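Local coordinates for tudor domain-containing protein 1 (Mus musculus, PDB 4B9W) that takes part in piRNA-guided repression of transposable elements during spermatogenesis, several of its Tudor domains binding arginine-methylated Piwi proteins, at residues 73-84 / 113-124. Numbering follows the deposited sequence.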
loop_
_atom_site.group_PDB
_atom_site.type_symbol
_atom_site.label_atom_id
_atom_site.label_comp_id
_atom_site.label_asym_id
_atom_site.label_seq_id
_atom_site.Cartn_x
_atom_site.Cartn_y
_atom_site.Cartn_z
ATOM N N CYS A 73 10.884 -4.991 -16.638
ATOM C CA CYS A 73 9.959 -4.517 -17.644
ATOM C C CYS A 73 8.698 -5.305 -17.408
ATOM O O CYS A 73 8.755 -6.532 -17.274
ATOM C CB CYS A 73 10.456 -4.839 -19.062
ATOM S SG CYS A 73 11.998 -4.027 -19.556
ATOM N N ALA A 74 7.555 -4.620 -17.369
ATOM C CA ALA A 74 6.269 -5.269 -17.118
ATOM C C ALA A 74 5.273 -4.836 -18.184
ATOM O O ALA A 74 5.241 -3.680 -18.559
ATOM C CB ALA A 74 5.750 -4.909 -15.723
ATOM N N PHE A 75 4.468 -5.776 -18.664
ATOM C CA PHE A 75 3.442 -5.502 -19.665
ATOM C C PHE A 75 2.241 -4.854 -18.975
ATOM O O PHE A 75 1.780 -5.357 -17.973
ATOM C CB PHE A 75 3.048 -6.838 -20.322
ATOM C CG PHE A 75 1.980 -6.731 -21.355
ATOM C CD1 PHE A 75 2.277 -6.292 -22.626
ATOM C CD2 PHE A 75 0.678 -7.102 -21.070
ATOM C CE1 PHE A 75 1.283 -6.191 -23.593
ATOM C CE2 PHE A 75 -0.319 -7.011 -22.034
ATOM C CZ PHE A 75 -0.016 -6.559 -23.292
ATOM N N PHE A 76 1.766 -3.726 -19.490
ATOM C CA PHE A 76 0.590 -3.035 -18.936
ATOM C C PHE A 76 -0.623 -3.253 -19.853
ATOM O O PHE A 76 -0.685 -2.735 -20.982
ATOM C CB PHE A 76 0.884 -1.531 -18.741
ATOM C CG PHE A 76 -0.300 -0.732 -18.268
ATOM C CD1 PHE A 76 -1.008 -1.120 -17.133
ATOM C CD2 PHE A 76 -0.733 0.394 -18.966
ATOM C CE1 PHE A 76 -2.106 -0.401 -16.694
ATOM C CE2 PHE A 76 -1.835 1.111 -18.532
ATOM C CZ PHE A 76 -2.528 0.712 -17.395
ATOM N N SER A 77 -1.575 -4.045 -19.367
ATOM C CA SER A 77 -2.722 -4.470 -20.173
ATOM C C SER A 77 -3.660 -3.306 -20.522
ATOM O O SER A 77 -4.367 -3.371 -21.519
ATOM C CB SER A 77 -3.506 -5.547 -19.429
ATOM O OG SER A 77 -3.839 -5.023 -18.164
ATOM N N GLY A 78 -3.653 -2.258 -19.701
ATOM C CA GLY A 78 -4.338 -1.005 -20.014
ATOM C C GLY A 78 -4.097 -0.461 -21.424
ATOM O O GLY A 78 -5.043 -0.024 -22.070
ATOM N N ASP A 79 -2.854 -0.473 -21.912
ATOM C CA ASP A 79 -2.595 -0.068 -23.307
ATOM C C ASP A 79 -1.796 -1.083 -24.142
ATOM O O ASP A 79 -1.511 -0.825 -25.300
ATOM C CB ASP A 79 -1.879 1.285 -23.341
ATOM C CG ASP A 79 -0.450 1.214 -22.801
ATOM O OD1 ASP A 79 -0.048 0.145 -22.292
ATOM O OD2 ASP A 79 0.268 2.235 -22.886
ATOM N N GLY A 80 -1.413 -2.214 -23.559
ATOM C CA GLY A 80 -0.741 -3.271 -24.319
ATOM C C GLY A 80 0.716 -3.019 -24.665
ATOM O O GLY A 80 1.233 -3.564 -25.635
ATOM N N ASN A 81 1.392 -2.216 -23.855
ATOM C CA ASN A 81 2.805 -1.932 -24.058
ATOM C C ASN A 81 3.629 -2.304 -22.824
ATOM O O ASN A 81 3.090 -2.436 -21.708
ATOM C CB ASN A 81 2.980 -0.454 -24.363
ATOM C CG ASN A 81 2.271 -0.024 -25.657
ATOM O OD1 ASN A 81 2.355 -0.711 -26.676
ATOM N ND2 ASN A 81 1.581 1.109 -25.616
ATOM N N TRP A 82 4.937 -2.440 -23.008
ATOM C CA TRP A 82 5.843 -2.689 -21.885
ATOM C C TRP A 82 6.350 -1.403 -21.239
ATOM O O TRP A 82 6.599 -0.402 -21.909
ATOM C CB TRP A 82 6.974 -3.570 -22.349
ATOM C CG TRP A 82 6.478 -4.935 -22.768
ATOM C CD1 TRP A 82 5.785 -5.281 -23.936
ATOM C CD2 TRP A 82 6.594 -6.192 -22.014
ATOM N NE1 TRP A 82 5.482 -6.614 -23.952
ATOM C CE2 TRP A 82 5.936 -7.224 -22.835
ATOM C CE3 TRP A 82 7.127 -6.544 -20.781
ATOM C CZ2 TRP A 82 5.869 -8.547 -22.431
ATOM C CZ3 TRP A 82 7.055 -7.887 -20.385
ATOM C CH2 TRP A 82 6.453 -8.862 -21.196
ATOM N N TYR A 83 6.474 -1.394 -19.917
ATOM C CA TYR A 83 7.059 -0.243 -19.249
ATOM C C TYR A 83 7.998 -0.688 -18.136
ATOM O O TYR A 83 8.022 -1.855 -17.758
ATOM C CB TYR A 83 5.958 0.643 -18.668
ATOM C CG TYR A 83 5.034 1.221 -19.715
ATOM C CD1 TYR A 83 5.371 2.379 -20.387
ATOM C CD2 TYR A 83 3.828 0.587 -20.039
ATOM C CE1 TYR A 83 4.548 2.914 -21.356
ATOM C CE2 TYR A 83 2.980 1.119 -21.005
ATOM C CZ TYR A 83 3.346 2.289 -21.652
ATOM O OH TYR A 83 2.535 2.838 -22.617
ATOM N N ARG A 84 8.749 0.271 -17.609
ATOM C CA ARG A 84 9.628 0.040 -16.476
ATOM C C ARG A 84 8.801 -0.170 -15.219
ATOM O O ARG A 84 7.749 0.446 -15.048
ATOM C CB ARG A 84 10.579 1.208 -16.290
ATOM C CG ARG A 84 11.478 1.453 -17.503
ATOM C CD ARG A 84 12.647 2.331 -17.158
ATOM N NE ARG A 84 12.264 3.719 -16.883
ATOM C CZ ARG A 84 13.124 4.665 -16.520
ATOM N NH1 ARG A 84 14.411 4.378 -16.379
ATOM N NH2 ARG A 84 12.698 5.903 -16.274
ATOM N N GLN A 113 4.343 -11.767 -18.242
ATOM C CA GLN A 113 4.171 -10.342 -18.421
ATOM C C GLN A 113 5.326 -9.555 -17.753
ATOM O O GLN A 113 5.264 -8.333 -17.608
ATOM C CB GLN A 113 2.797 -9.932 -17.880
ATOM C CG GLN A 113 1.633 -10.457 -18.703
ATOM C CD GLN A 113 0.250 -10.112 -18.138
ATOM O OE1 GLN A 113 0.043 -10.044 -16.922
ATOM N NE2 GLN A 113 -0.709 -9.901 -19.033
ATOM N N LEU A 114 6.380 -10.280 -17.374
ATOM C CA LEU A 114 7.576 -9.721 -16.781
ATOM C C LEU A 114 8.788 -10.119 -17.626
ATOM O O LEU A 114 8.860 -11.230 -18.120
ATOM C CB LEU A 114 7.767 -10.272 -15.373
ATOM C CG LEU A 114 6.743 -9.858 -14.323
ATOM C CD1 LEU A 114 7.049 -10.602 -13.030
ATOM C CD2 LEU A 114 6.786 -8.348 -14.133
ATOM N N GLN A 115 9.709 -9.186 -17.809
ATOM C CA GLN A 115 10.990 -9.457 -18.430
ATOM C C GLN A 115 12.072 -8.733 -17.630
ATOM O O GLN A 115 11.842 -7.633 -17.089
ATOM C CB GLN A 115 10.986 -9.008 -19.909
ATOM C CG GLN A 115 10.013 -9.813 -20.769
ATOM C CD GLN A 115 10.193 -9.566 -22.260
ATOM O OE1 GLN A 115 11.322 -9.491 -22.750
ATOM N NE2 GLN A 115 9.071 -9.424 -22.989
ATOM N N ALA A 116 13.246 -9.346 -17.538
ATOM C CA ALA A 116 14.408 -8.674 -16.937
ATOM C C ALA A 116 14.659 -7.324 -17.638
ATOM O O ALA A 116 14.424 -7.201 -18.837
ATOM C CB ALA A 116 15.647 -9.562 -17.011
ATOM N N ILE A 117 15.078 -6.309 -16.880
ATOM C CA ILE A 117 15.465 -5.021 -17.465
ATOM C C ILE A 117 16.999 -4.960 -17.572
ATOM O O ILE A 117 17.707 -5.662 -16.839
ATOM C CB ILE A 117 14.903 -3.826 -16.663
ATOM C CG1 ILE A 117 14.978 -2.551 -17.520
ATOM C CG2 ILE A 117 15.623 -3.665 -15.322
ATOM C CD1 ILE A 117 14.073 -1.426 -17.057
ATOM N N LEU A 118 17.501 -4.174 -18.517
ATOM C CA LEU A 118 18.934 -4.025 -18.684
ATOM C C LEU A 118 19.374 -2.635 -18.222
ATOM O O LEU A 118 18.600 -1.684 -18.298
ATOM C CB LEU A 118 19.320 -4.277 -20.142
ATOM C CG LEU A 118 19.004 -5.682 -20.659
ATOM C CD1 LEU A 118 19.450 -5.795 -22.100
ATOM C CD2 LEU A 118 19.694 -6.753 -19.821
ATOM N N PRO A 119 20.614 -2.519 -17.705
ATOM C CA PRO A 119 21.130 -1.264 -17.156
ATOM C C PRO A 119 21.001 -0.028 -18.050
ATOM O O PRO A 119 20.914 1.097 -17.544
ATOM C CB PRO A 119 22.607 -1.581 -16.926
ATOM C CG PRO A 119 22.629 -3.037 -16.629
ATOM C CD PRO A 119 21.549 -3.639 -17.473
ATOM N N GLN A 120 20.998 -0.204 -19.363
ATOM C CA GLN A 120 20.947 0.965 -20.236
ATOM C C GLN A 120 19.565 1.574 -20.271
ATOM O O GLN A 120 19.410 2.716 -20.680
ATOM C CB GLN A 120 21.386 0.641 -21.656
ATOM C CG GLN A 120 20.640 -0.504 -22.307
ATOM C CD GLN A 120 21.462 -1.774 -22.300
ATOM O OE1 GLN A 120 22.004 -2.189 -21.254
ATOM N NE2 GLN A 120 21.575 -2.399 -23.471
ATOM N N PHE A 121 18.561 0.795 -19.873
ATOM C CA PHE A 121 17.203 1.301 -19.737
ATOM C C PHE A 121 16.927 1.942 -18.379
ATOM O O PHE A 121 15.810 2.372 -18.130
ATOM C CB PHE A 121 16.196 0.167 -19.965
ATOM C CG PHE A 121 16.267 -0.442 -21.336
ATOM C CD1 PHE A 121 16.168 0.355 -22.472
ATOM C CD2 PHE A 121 16.406 -1.812 -21.495
ATOM C CE1 PHE A 121 16.213 -0.206 -23.737
ATOM C CE2 PHE A 121 16.472 -2.382 -22.757
ATOM C CZ PHE A 121 16.361 -1.580 -23.881
ATOM N N LEU A 122 17.930 2.003 -17.511
ATOM C CA LEU A 122 17.768 2.553 -16.165
ATOM C C LEU A 122 18.536 3.862 -15.996
ATOM O O LEU A 122 18.648 4.382 -14.892
ATOM C CB LEU A 122 18.234 1.548 -15.111
ATOM C CG LEU A 122 17.452 0.249 -14.900
ATOM C CD1 LEU A 122 18.221 -0.622 -13.918
ATOM C CD2 LEU A 122 16.040 0.514 -14.384
ATOM N N LEU A 123 19.049 4.409 -17.090
ATOM C CA LEU A 123 19.761 5.701 -17.034
ATOM C C LEU A 123 18.813 6.891 -16.798
ATOM O O LEU A 123 19.115 7.777 -15.998
ATOM C CB LEU A 123 20.558 5.910 -18.323
ATOM C CG LEU A 123 21.633 4.842 -18.540
ATOM C CD1 LEU A 123 22.324 5.028 -19.890
ATOM C CD2 LEU A 123 22.634 4.897 -17.396
ATOM N N LEU A 124 17.688 6.916 -17.501
ATOM C CA LEU A 124 16.684 7.946 -17.311
ATOM C C LEU A 124 16.095 7.808 -15.895
ATOM O O LEU A 124 15.720 6.720 -15.476
ATOM C CB LEU A 124 15.592 7.799 -18.361
ATOM C CG LEU A 124 14.514 8.868 -18.425
ATOM C CD1 LEU A 124 15.054 10.173 -19.023
ATOM C CD2 LEU A 124 13.338 8.322 -19.219
#
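Arg84 reaches over from its strand to the 3-10 turn at 119-121 and the loop that follows it, and holds both by the backbone. Its NH1 donates to Leu124 O (2.8 Å), nearly in the guanidinium plane, and to Phe121 O (3.0 Å), tilted from that plane; NH2 adds a longer, more bent bond, reaching the same Leu124 carbonyl from well above its plane, so both terminal nitrogens share one oxygen. A bend at chi3 (-70°) directs the guanidinium toward these carbonyls, while the aliphatic CG passes 3.9 Å from Ile117 CD1. Arginine suits the place because its long arm packs against apolar neighbours while its N-H groups serve carbonyls, and a salt bridge from NH2 to Asp102 probably balances the buried charge. A leucine here would probably leave the Leu124 and Phe121 carbonyls without these donors and take this positive partner from Asp102.

Cys73 and Gln115 form an antiparallel hydrogen-bonded pair: Cys73 N donates to Gln115 O at 173°, and Gln115 N donates back to Cys73 O. The small, apolar SG lies 3.9 Å from Ile117 CG1, a modest bulk that fits this buried spot. Farther along, Phe75 N bonds to Gln113 O (2.9 Å). Gln113's extended chain lays its amide obliquely to the Phe75 ring, planes 31° apart; glutamine is long enough to pack there while OE1 accepts from Thr110 N. Trp82 is sandwiched between Phe75 CB and Gln115 NE2, the latter 3.2 Å from CH2, its amide steeply inclined to the indole. That NE2 donates to Cys56 O.

Strand 114-116 thus edges the five-stranded SH3-like barrel of the third extended Tudor domain (TD3), beside strand 71-76. The same hairpin, 71-76 and 81-90, carries Phe76, Asp79 and Tyr83, which pack on the bound peptide, the latter two on its modified side chain. Helix 41-57 touches Trp82, Arg84, Phe121 and Leu124.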